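Local coordinates for sugar ABC transporter, sugar-binding protein (Streptococcus pneumoniae, PDB 2HEU) that probably captures raffinose-type sugars outside the cell and hands them to its ABC transporter for import, the structure being the sugar-free form, at residues Ile21-Gln26 / Val50-Val55; Leu183-Ala188 / Asp211-Asp216; Asp241-Phe246 / Thr262-Gln267. All blocks are in the same frame, centred on the assembly; numbering follows the deposited sequence. Where two conformers were deposited one is given.

Interaction 1 of 3, residues Ile21-Gln26 / Val50-Val55; sequences IEYFNQ and VKVVNV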
loop_
_atom_site.group_PDB
_atom_site.type_symbol
_atom_site.label_atom_id
_atom_site.label_comp_id
_atom_site.label_asym_id
_atom_site.label_seq_id
_atom_site.Cartn_x
_atom_site.Cartn_y
_atom_site.Cartn_z
ATOM N N ILE A 21 -9.763 -6.166 26.985
ATOM C CA ILE A 21 -8.550 -5.959 26.217
ATOM C C ILE A 21 -8.708 -4.715 25.381
ATOM O O ILE A 21 -9.791 -4.248 25.097
ATOM C CB ILE A 21 -8.276 -7.176 25.342
ATOM C CG1 ILE A 21 -9.369 -7.498 24.368
ATOM C CG2 ILE A 21 -7.865 -8.413 26.221
ATOM C CD1 ILE A 21 -9.028 -8.500 23.283
ATOM N N GLU A 22 -7.549 -4.148 24.997
ATOM C CA GLU A 22 -7.478 -2.985 24.138
ATOM C C GLU A 22 -7.087 -3.373 22.738
ATOM O O GLU A 22 -6.160 -4.138 22.530
ATOM C CB GLU A 22 -6.408 -2.024 24.634
ATOM C CG GLU A 22 -6.247 -0.799 23.775
ATOM C CD GLU A 22 -5.252 0.195 24.168
ATOM O OE1 GLU A 22 -4.747 0.102 25.321
ATOM O OE2 GLU A 22 -4.911 1.123 23.425
ATOM N N TYR A 23 -7.826 -2.842 21.770
ATOM C CA TYR A 23 -7.471 -2.893 20.326
ATOM C C TYR A 23 -7.087 -1.479 19.947
ATOM O O TYR A 23 -7.936 -0.564 19.907
ATOM C CB TYR A 23 -8.618 -3.425 19.467
ATOM C CG TYR A 23 -8.340 -3.194 18.018
ATOM C CD1 TYR A 23 -7.147 -3.560 17.438
ATOM C CD2 TYR A 23 -9.250 -2.508 17.215
ATOM C CE1 TYR A 23 -6.876 -3.244 16.110
ATOM C CE2 TYR A 23 -8.960 -2.202 15.893
ATOM C CZ TYR A 23 -7.757 -2.558 15.359
ATOM O OH TYR A 23 -7.412 -2.204 14.065
ATOM N N PHE A 24 -5.793 -1.296 19.642
ATOM C CA PHE A 24 -5.271 0.037 19.253
ATOM C C PHE A 24 -5.365 0.152 17.719
ATOM O O PHE A 24 -4.608 -0.468 16.994
ATOM C CB PHE A 24 -3.825 0.180 19.731
ATOM C CG PHE A 24 -3.230 1.524 19.502
ATOM C CD1 PHE A 24 -3.336 2.558 20.452
ATOM C CD2 PHE A 24 -2.534 1.815 18.317
ATOM C CE1 PHE A 24 -2.728 3.820 20.257
ATOM C CE2 PHE A 24 -1.950 3.039 18.151
ATOM C CZ PHE A 24 -2.061 4.013 19.109
ATOM N N ASN A 25 -6.371 0.896 17.269
ATOM C CA ASN A 25 -6.670 0.980 15.843
ATOM C C ASN A 25 -5.919 2.121 15.180
ATOM O O ASN A 25 -5.795 3.211 15.753
ATOM C CB ASN A 25 -8.164 1.265 15.738
ATOM C CG ASN A 25 -8.640 1.214 14.296
ATOM O OD1 ASN A 25 -8.277 0.320 13.515
ATOM N ND2 ASN A 25 -9.549 2.105 13.951
ATOM N N GLN A 26 -5.516 1.923 13.945
ATOM C CA GLN A 26 -4.983 3.014 13.104
ATOM C C GLN A 26 -5.905 3.248 11.871
ATOM O O GLN A 26 -5.711 4.233 11.173
ATOM C CB GLN A 26 -3.551 2.855 12.684
ATOM C CG GLN A 26 -2.626 2.833 13.907
ATOM C CD GLN A 26 -1.214 3.059 13.574
ATOM O OE1 GLN A 26 -0.860 4.190 13.065
ATOM N NE2 GLN A 26 -0.364 2.128 13.871
ATOM N N VAL A 50 -13.823 -5.462 24.507
ATOM C CA VAL A 50 -12.709 -4.917 23.747
ATOM C C VAL A 50 -12.878 -3.393 23.705
ATOM O O VAL A 50 -13.892 -2.927 23.183
ATOM C CB VAL A 50 -12.676 -5.552 22.369
ATOM C CG1 VAL A 50 -11.537 -4.919 21.546
ATOM C CG2 VAL A 50 -12.562 -7.114 22.448
ATOM N N LYS A 51 -11.860 -2.666 24.171
ATOM C CA LYS A 51 -11.734 -1.206 24.150
ATOM C C LYS A 51 -11.124 -0.834 22.788
ATOM O O LYS A 51 -9.933 -1.081 22.627
ATOM C CB LYS A 51 -10.715 -0.763 25.230
ATOM C CG LYS A 51 -10.550 0.752 25.513
ATOM C CD LYS A 51 -9.471 1.087 26.609
ATOM C CE LYS A 51 -9.165 2.645 26.679
ATOM N NZ LYS A 51 -8.068 3.036 27.631
ATOM N N VAL A 52 -11.884 -0.271 21.832
ATOM C CA VAL A 52 -11.344 0.092 20.548
ATOM C C VAL A 52 -10.829 1.499 20.692
ATOM O O VAL A 52 -11.623 2.448 21.026
ATOM C CB VAL A 52 -12.416 0.031 19.477
ATOM C CG1 VAL A 52 -11.886 0.533 18.113
ATOM C CG2 VAL A 52 -12.895 -1.444 19.335
ATOM N N VAL A 53 -9.541 1.694 20.519
ATOM C CA VAL A 53 -8.921 2.947 20.729
ATOM C C VAL A 53 -8.522 3.607 19.404
ATOM O O VAL A 53 -7.956 2.966 18.518
ATOM C CB VAL A 53 -7.660 2.800 21.636
ATOM C CG1 VAL A 53 -6.818 4.052 21.682
ATOM C CG2 VAL A 53 -8.103 2.318 22.996
ATOM N N ASN A 54 -8.865 4.883 19.298
ATOM C CA ASN A 54 -8.513 5.721 18.128
ATOM C C ASN A 54 -7.990 7.035 18.743
ATOM O O ASN A 54 -8.789 7.757 19.466
ATOM C CB ASN A 54 -9.735 6.058 17.297
ATOM C CG ASN A 54 -10.325 4.885 16.596
ATOM O OD1 ASN A 54 -11.411 4.343 16.998
ATOM N ND2 ASN A 54 -9.680 4.429 15.550
ATOM N N VAL A 55 -6.720 7.343 18.576
ATOM C CA VAL A 55 -6.160 8.571 18.965
ATOM C C VAL A 55 -5.506 9.233 17.778
ATOM O O VAL A 55 -4.959 8.624 16.923
ATOM C CB VAL A 55 -5.184 8.429 20.105
ATOM C CG1 VAL A 55 -5.915 8.024 21.392
ATOM C CG2 VAL A 55 -3.959 7.523 19.785
HETATM O O HOH W 1 -5.302 4.727 18.059
#
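E22 and V53 sit on adjacent parallel strands and on the same face of the sheet, and the glutamate chain leans forward over the valine. From CB, 4.2 Å from K51 O, the chain is fully extended, with CG anti to the backbone N (chi1 179°) and chi2 likewise. CG packs on V53 CG2, which CD also meets, and OE2 comes to 3.4 Å from that same methyl while lying in the plane of the F24 ring at its edge. V53 CG2 thus packs on the aliphatic part of E22 and borders OE2, whose charge is answered by a salt bridge with R65 NH1. On this face F24 CD1 touches V53 CG1 at 4.0 Å, and F24 CE1 meets V55 CG2; helix 58-67 packs against the same ring.

Strands 19-24 and 48-53 are the two parallel strands of a right-handed beta-alpha-beta unit connected by helix 31-44, part of the mixed sheet of one lobe of a periplasmic-binding-protein fold; 48-53 is one of its two edge strands. The ladder runs K51 N to I21 O, Y23 N to K51 O, V53 N to Y23 O, and N25 N to V53 O at 2.9 Å. Beyond it, one water accepts from V55 N and donates to N25 O, bridging the strands where they splay, and it sits over the face of the F24 ring.

On the opposite face V50 and V52 pack on helix 31-44, as does N25 on L34, while the Y23 ring meets W296. The branched aliphatics I21, V50 and V52 suit the extended backbone. I21 CG1 lies 3.7 Å from V50 CG2, and V52 CG1 stands beside Y23 CD2. The tyrosine's hydroxyl donates a weak bond to N25 OD1, an oxygen that also accepts from K27 N.

Interaction 2 of 3, residues Leu183-Ala188 / Asp211-Asp216; sequences LAFATA and DPIMKD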
loop_
_atom_site.group_PDB
_atom_site.type_symbol
_atom_site.label_atom_id
_atom_site.label_comp_id
_atom_site.label_asym_id
_atom_site.label_seq_id
_atom_site.Cartn_x
_atom_site.Cartn_y
_atom_site.Cartn_z
ATOM N N LEU A 183 7.688 0.968 -8.967
ATOM C CA LEU A 183 7.289 -0.021 -9.989
ATOM C C LEU A 183 8.131 0.129 -11.272
ATOM O O LEU A 183 8.381 -0.875 -11.948
ATOM C CB LEU A 183 5.821 0.029 -10.248
ATOM C CG LEU A 183 4.983 -0.513 -9.092
ATOM C CD1 LEU A 183 3.510 -0.127 -9.239
ATOM C CD2 LEU A 183 5.133 -1.987 -8.978
ATOM N N ALA A 184 8.567 1.343 -11.590
ATOM C CA ALA A 184 9.542 1.514 -12.671
ATOM C C ALA A 184 10.780 0.704 -12.369
ATOM O O ALA A 184 11.264 -0.096 -13.193
ATOM C CB ALA A 184 9.861 3.002 -12.825
ATOM N N PHE A 185 11.352 0.857 -11.155
ATOM C CA PHE A 185 12.530 0.083 -10.814
ATOM C C PHE A 185 12.215 -1.383 -10.713
ATOM O O PHE A 185 13.057 -2.225 -11.120
ATOM C CB PHE A 185 13.171 0.573 -9.519
ATOM C CG PHE A 185 13.989 1.821 -9.681
ATOM C CD1 PHE A 185 13.621 3.033 -9.129
ATOM C CD2 PHE A 185 15.193 1.777 -10.382
ATOM C CE1 PHE A 185 14.393 4.178 -9.292
ATOM C CE2 PHE A 185 15.970 2.893 -10.569
ATOM C CZ PHE A 185 15.577 4.106 -10.004
ATOM N N ALA A 186 11.075 -1.793 -10.135
ATOM C CA ALA A 186 10.794 -3.225 -9.999
ATOM C C ALA A 186 10.637 -3.887 -11.339
ATOM O O ALA A 186 11.175 -4.958 -11.575
ATOM C CB ALA A 186 9.540 -3.386 -9.110
ATOM N N THR A 187 9.893 -3.256 -12.244
ATOM C CA THR A 187 9.756 -3.860 -13.598
ATOM C C THR A 187 11.080 -3.853 -14.320
ATOM O O THR A 187 11.381 -4.758 -15.101
ATOM C CB THR A 187 8.625 -3.216 -14.409
ATOM O OG1 THR A 187 8.881 -1.835 -14.656
ATOM C CG2 THR A 187 7.246 -3.436 -13.801
ATOM N N ALA A 188 11.887 -2.833 -14.137
ATOM C CA ALA A 188 13.197 -2.779 -14.809
ATOM C C ALA A 188 14.176 -3.869 -14.341
ATOM O O ALA A 188 15.033 -4.317 -15.099
ATOM C CB ALA A 188 13.840 -1.427 -14.614
ATOM N N ASP A 211 23.841 2.955 -16.424
ATOM C CA ASP A 211 23.387 1.607 -16.150
ATOM C C ASP A 211 22.151 1.296 -16.955
ATOM O O ASP A 211 21.169 2.119 -16.966
ATOM C CB ASP A 211 22.999 1.516 -14.666
ATOM C CG ASP A 211 24.130 1.570 -13.723
ATOM O OD1 ASP A 211 25.328 1.223 -14.069
ATOM O OD2 ASP A 211 23.872 1.841 -12.522
ATOM N N PRO A 212 22.021 0.111 -17.550
ATOM C CA PRO A 212 20.768 -0.292 -18.205
ATOM C C PRO A 212 19.539 -0.134 -17.356
ATOM O O PRO A 212 18.465 0.253 -17.841
ATOM C CB PRO A 212 21.053 -1.710 -18.615
ATOM C CG PRO A 212 22.523 -1.706 -18.913
ATOM C CD PRO A 212 23.085 -0.864 -17.840
ATOM N N ILE A 213 19.646 -0.449 -16.067
ATOM C CA ILE A 213 18.495 -0.358 -15.167
ATOM C C ILE A 213 18.053 1.093 -15.052
ATOM O O ILE A 213 16.855 1.399 -15.039
ATOM C CB ILE A 213 18.776 -0.986 -13.778
ATOM C CG1 ILE A 213 18.866 -2.502 -13.925
ATOM C CG2 ILE A 213 17.759 -0.574 -12.768
ATOM C CD1 ILE A 213 19.569 -3.230 -12.784
ATOM N N MET A 214 19.007 2.006 -14.915
ATOM C CA MET A 214 18.687 3.433 -14.815
ATOM C C MET A 214 18.079 3.895 -16.104
ATOM O O MET A 214 17.099 4.670 -16.095
ATOM C CB MET A 214 19.933 4.214 -14.477
ATOM C CG MET A 214 19.802 5.379 -13.759
ATOM S SD MET A 214 18.807 5.353 -12.243
ATOM C CE MET A 214 17.661 6.608 -12.724
ATOM N N LYS A 215 18.569 3.471 -17.293
ATOM C CA LYS A 215 17.993 3.839 -18.550
ATOM C C LYS A 215 16.532 3.411 -18.614
ATOM O O LYS A 215 15.653 4.142 -19.097
ATOM C CB LYS A 215 18.780 3.238 -19.716
ATOM C CG LYS A 215 20.151 3.876 -19.887
ATOM C CD LYS A 215 20.933 3.134 -21.022
ATOM C CE LYS A 215 22.343 3.700 -21.199
ATOM N NZ LYS A 215 22.330 5.033 -21.672
ATOM N N ASP A 216 16.254 2.195 -18.155
ATOM C CA ASP A 216 14.869 1.692 -18.170
ATOM C C ASP A 216 13.993 2.464 -17.179
ATOM O O ASP A 216 12.849 2.776 -17.485
ATOM C CB ASP A 216 14.826 0.210 -17.883
ATOM C CG ASP A 216 15.236 -0.686 -19.103
ATOM O OD1 ASP A 216 15.234 -0.183 -20.225
ATOM O OD2 ASP A 216 15.469 -1.875 -18.890
HETATM O O HOH W 2 16.752 -2.942 -16.735
#
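M214 brings its sulfur to the rim of the F185 ring, a Met-aromatic contact in which SD is 5.2 Å from the ring centroid and 84° off the ring normal. SD is equally near CE2 and CZ, and I213 CG2 comes to the same rim at F185 CD2, 4.2 Å away. Although the bond to M214 CB points away from the other helix, chi1 and the bend at chi2 (50°) bring the sulfur round, which the flexible thioether chain allows. Further along, A188 CB packs on D216 CB at 3.8 Å, the small methyl letting the backbones approach until A188 and I213 have CA atoms 5.8 Å apart.

These helices, 178-189 and 212-222, belong to a helical region of the solute-binding protein, and their short segments run at 133° to each other. A water bridges the partly exposed side, donating to A188 O and to D216 OD2, each at 2.7 Å.

Outside this first shell, A195 and L199 of helix 192-199 and L392 of helix 385-396 pack on F185. L392 also touches M214, together with M388 and V389, while Y198 adjoins both I213 and M214.

Interaction 3 of 3, residues Asp241-Phe246 / Thr262-Gln267; sequences DVIGAF and TAINEQ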
loop_
_atom_site.group_PDB
_atom_site.type_symbol
_atom_site.label_atom_id
_atom_site.label_comp_id
_atom_site.label_asym_id
_atom_site.label_seq_id
_atom_site.Cartn_x
_atom_site.Cartn_y
_atom_site.Cartn_z
ATOM N N ASP A 241 -6.768 17.966 -6.043
ATOM C CA ASP A 241 -6.929 18.541 -7.354
ATOM C C ASP A 241 -6.943 17.433 -8.397
ATOM O O ASP A 241 -7.733 17.528 -9.378
ATOM C CB ASP A 241 -5.813 19.518 -7.683
ATOM C CG ASP A 241 -5.759 20.751 -6.788
ATOM O OD1 ASP A 241 -6.797 21.175 -6.228
ATOM O OD2 ASP A 241 -4.639 21.335 -6.713
ATOM N N VAL A 242 -6.043 16.440 -8.327
ATOM C CA VAL A 242 -6.040 15.350 -9.341
ATOM C C VAL A 242 -7.113 14.325 -9.128
ATOM O O VAL A 242 -7.586 13.748 -10.118
ATOM C CB VAL A 242 -4.653 14.652 -9.518
ATOM C CG1 VAL A 242 -3.627 15.771 -9.834
ATOM C CG2 VAL A 242 -4.268 13.824 -8.313
ATOM N N ILE A 243 -7.532 14.077 -7.903
ATOM C CA ILE A 243 -8.734 13.264 -7.679
ATOM C C ILE A 243 -9.914 13.937 -8.389
ATOM O O ILE A 243 -10.705 13.275 -9.078
ATOM C CB ILE A 243 -8.998 13.116 -6.172
ATOM C CG1 ILE A 243 -7.915 12.295 -5.494
ATOM C CG2 ILE A 243 -10.452 12.572 -5.937
ATOM C CD1 ILE A 243 -7.787 10.886 -5.922
ATOM N N GLY A 244 -10.072 15.252 -8.196
ATOM C CA GLY A 244 -11.143 15.967 -8.841
ATOM C C GLY A 244 -11.022 15.976 -10.335
ATOM O O GLY A 244 -12.019 15.729 -11.055
ATOM N N ALA A 245 -9.850 16.212 -10.883
ATOM C CA ALA A 245 -9.658 16.254 -12.330
ATOM C C ALA A 245 -10.048 14.861 -12.922
ATOM O O ALA A 245 -10.683 14.803 -13.986
ATOM C CB ALA A 245 -8.245 16.589 -12.710
ATOM N N PHE A 246 -9.619 13.788 -12.271
ATOM C CA PHE A 246 -9.972 12.458 -12.768
ATOM C C PHE A 246 -11.475 12.240 -12.673
ATOM O O PHE A 246 -12.119 11.764 -13.607
ATOM C CB PHE A 246 -9.167 11.415 -12.017
ATOM C CG PHE A 246 -9.502 10.020 -12.439
ATOM C CD1 PHE A 246 -9.097 9.518 -13.687
ATOM C CD2 PHE A 246 -10.276 9.182 -11.652
ATOM C CE1 PHE A 246 -9.467 8.283 -14.120
ATOM C CE2 PHE A 246 -10.621 7.906 -12.070
ATOM C CZ PHE A 246 -10.212 7.457 -13.303
ATOM N N THR A 262 -11.901 5.805 -2.783
ATOM C CA THR A 262 -12.861 6.368 -1.871
ATOM C C THR A 262 -13.064 7.855 -2.163
ATOM O O THR A 262 -14.214 8.374 -2.321
ATOM C CB THR A 262 -12.275 6.192 -0.459
ATOM O OG1 THR A 262 -11.861 4.793 -0.247
ATOM C CG2 THR A 262 -13.292 6.604 0.584
ATOM N N ALA A 263 -11.933 8.580 -2.314
ATOM C CA ALA A 263 -11.969 9.989 -2.629
ATOM C C ALA A 263 -12.597 10.236 -3.985
ATOM O O ALA A 263 -13.352 11.207 -4.183
ATOM C CB ALA A 263 -10.590 10.605 -2.532
ATOM N N ILE A 264 -12.245 9.430 -4.989
ATOM C CA ILE A 264 -12.797 9.599 -6.319
ATOM C C ILE A 264 -14.338 9.433 -6.243
ATOM O O ILE A 264 -15.062 10.259 -6.845
ATOM C CB ILE A 264 -12.187 8.566 -7.318
ATOM C CG1 ILE A 264 -10.680 8.856 -7.474
ATOM C CG2 ILE A 264 -12.922 8.662 -8.642
ATOM C CD1 ILE A 264 -9.957 7.707 -8.120
ATOM N N ASN A 265 -14.809 8.425 -5.585
ATOM C CA ASN A 265 -16.294 8.186 -5.577
ATOM C C ASN A 265 -17.019 9.333 -4.935
ATOM O O ASN A 265 -18.170 9.594 -5.337
ATOM C CB ASN A 265 -16.604 6.864 -4.934
ATOM C CG ASN A 265 -16.307 5.687 -5.797
ATOM O OD1 ASN A 265 -16.341 5.807 -7.034
ATOM N ND2 ASN A 265 -16.085 4.556 -5.185
ATOM N N GLU A 266 -16.472 10.017 -3.974
ATOM C CA GLU A 266 -17.210 11.048 -3.298
ATOM C C GLU A 266 -17.328 12.312 -4.150
ATOM O O GLU A 266 -18.008 13.288 -3.782
ATOM C CB GLU A 266 -16.531 11.374 -1.943
ATOM C CG GLU A 266 -16.562 10.252 -0.947
ATOM C CD GLU A 266 -16.409 10.673 0.473
ATOM O OE1 GLU A 266 -16.078 11.829 0.729
ATOM O OE2 GLU A 266 -16.737 9.798 1.352
ATOM N N GLN A 267 -16.651 12.310 -5.315
ATOM C CA GLN A 267 -16.806 13.390 -6.296
ATOM C C GLN A 267 -17.900 13.108 -7.319
ATOM O O GLN A 267 -18.142 13.969 -8.185
ATOM C CB GLN A 267 -15.451 13.580 -7.004
ATOM C CG GLN A 267 -14.380 14.056 -6.049
ATOM C CD GLN A 267 -14.671 15.388 -5.418
ATOM O OE1 GLN A 267 -15.290 16.272 -6.062
ATOM N NE2 GLN A 267 -14.239 15.606 -4.183
#
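Two short helices on the lobe that carries the antiparallel sheet of strands 253-257, 129-134 and 273-276 pack here: helix 239-247 and helix 260-265, joined in the chain through edge strand 253-257. This is helix packing within a solute-binding-protein lobe, and apolar side chains carry it.

The bond from CA to CB of I243 is aimed at the other helix, and I243 and I264 together carry the larger part of the contact. The two branches of I243 divide the work. CG2, set anti to the backbone N while CG1 lies beside that N (chi1 -67°), rests against the backbone of the second helix, 3.7 Å from A263 O and also 3.7 Å from I264 N. The same methyl meets A263 CB at 3.9 Å. Alanine suits this place because its single methyl lets the isoleucine come down onto the peptide between A263 and I264. The other branch ends in CD1, which reaches I264 CG1 at 3.9 Å, the two isoleucine side chains crossing at about a right angle.

Toward the sheet, I264 CD1 is 3.8 Å from F246 CD2, and I264 CG2 reaches the same carbon at 4.0 Å. F246 keeps CG anti to its backbone N (chi1 178°), swinging the ring toward the isoleucine. A large flat ring is well placed here: F271 meets it edge-to-face, and Y132, T254 and I273 from all three strands of the sheet also pack on it. Y132 and I273 touch I264 as well, so both residues fill the layer between helices and sheet.

At the exposed end, where the second helix gives way to loop, Q267 touches I243 through CG, 4.2 Å from I243 CG2.

How the interactions relate
The three contacts are separate in space and follow one another along the chain. Interaction 1 pairs strands in one lobe; interactions 2 and 3 join helices in the other. In this family the sugar is expected to bind in the cleft between the two lobes, though none is present here. Interactions 1 and 2 lie on opposite sides of the chain's centre, their centres 42 Å apart. Interaction 3 has its centre 30 Å from that of interaction 2, with nearest atoms about 16 Å apart; helices 212-222 and 239-247 are consecutive. Interactions 1 and 3 approach to about 13 Å between nearest atoms. The sodium ion is bound at K103 and E335, neither of which belongs to these contacts.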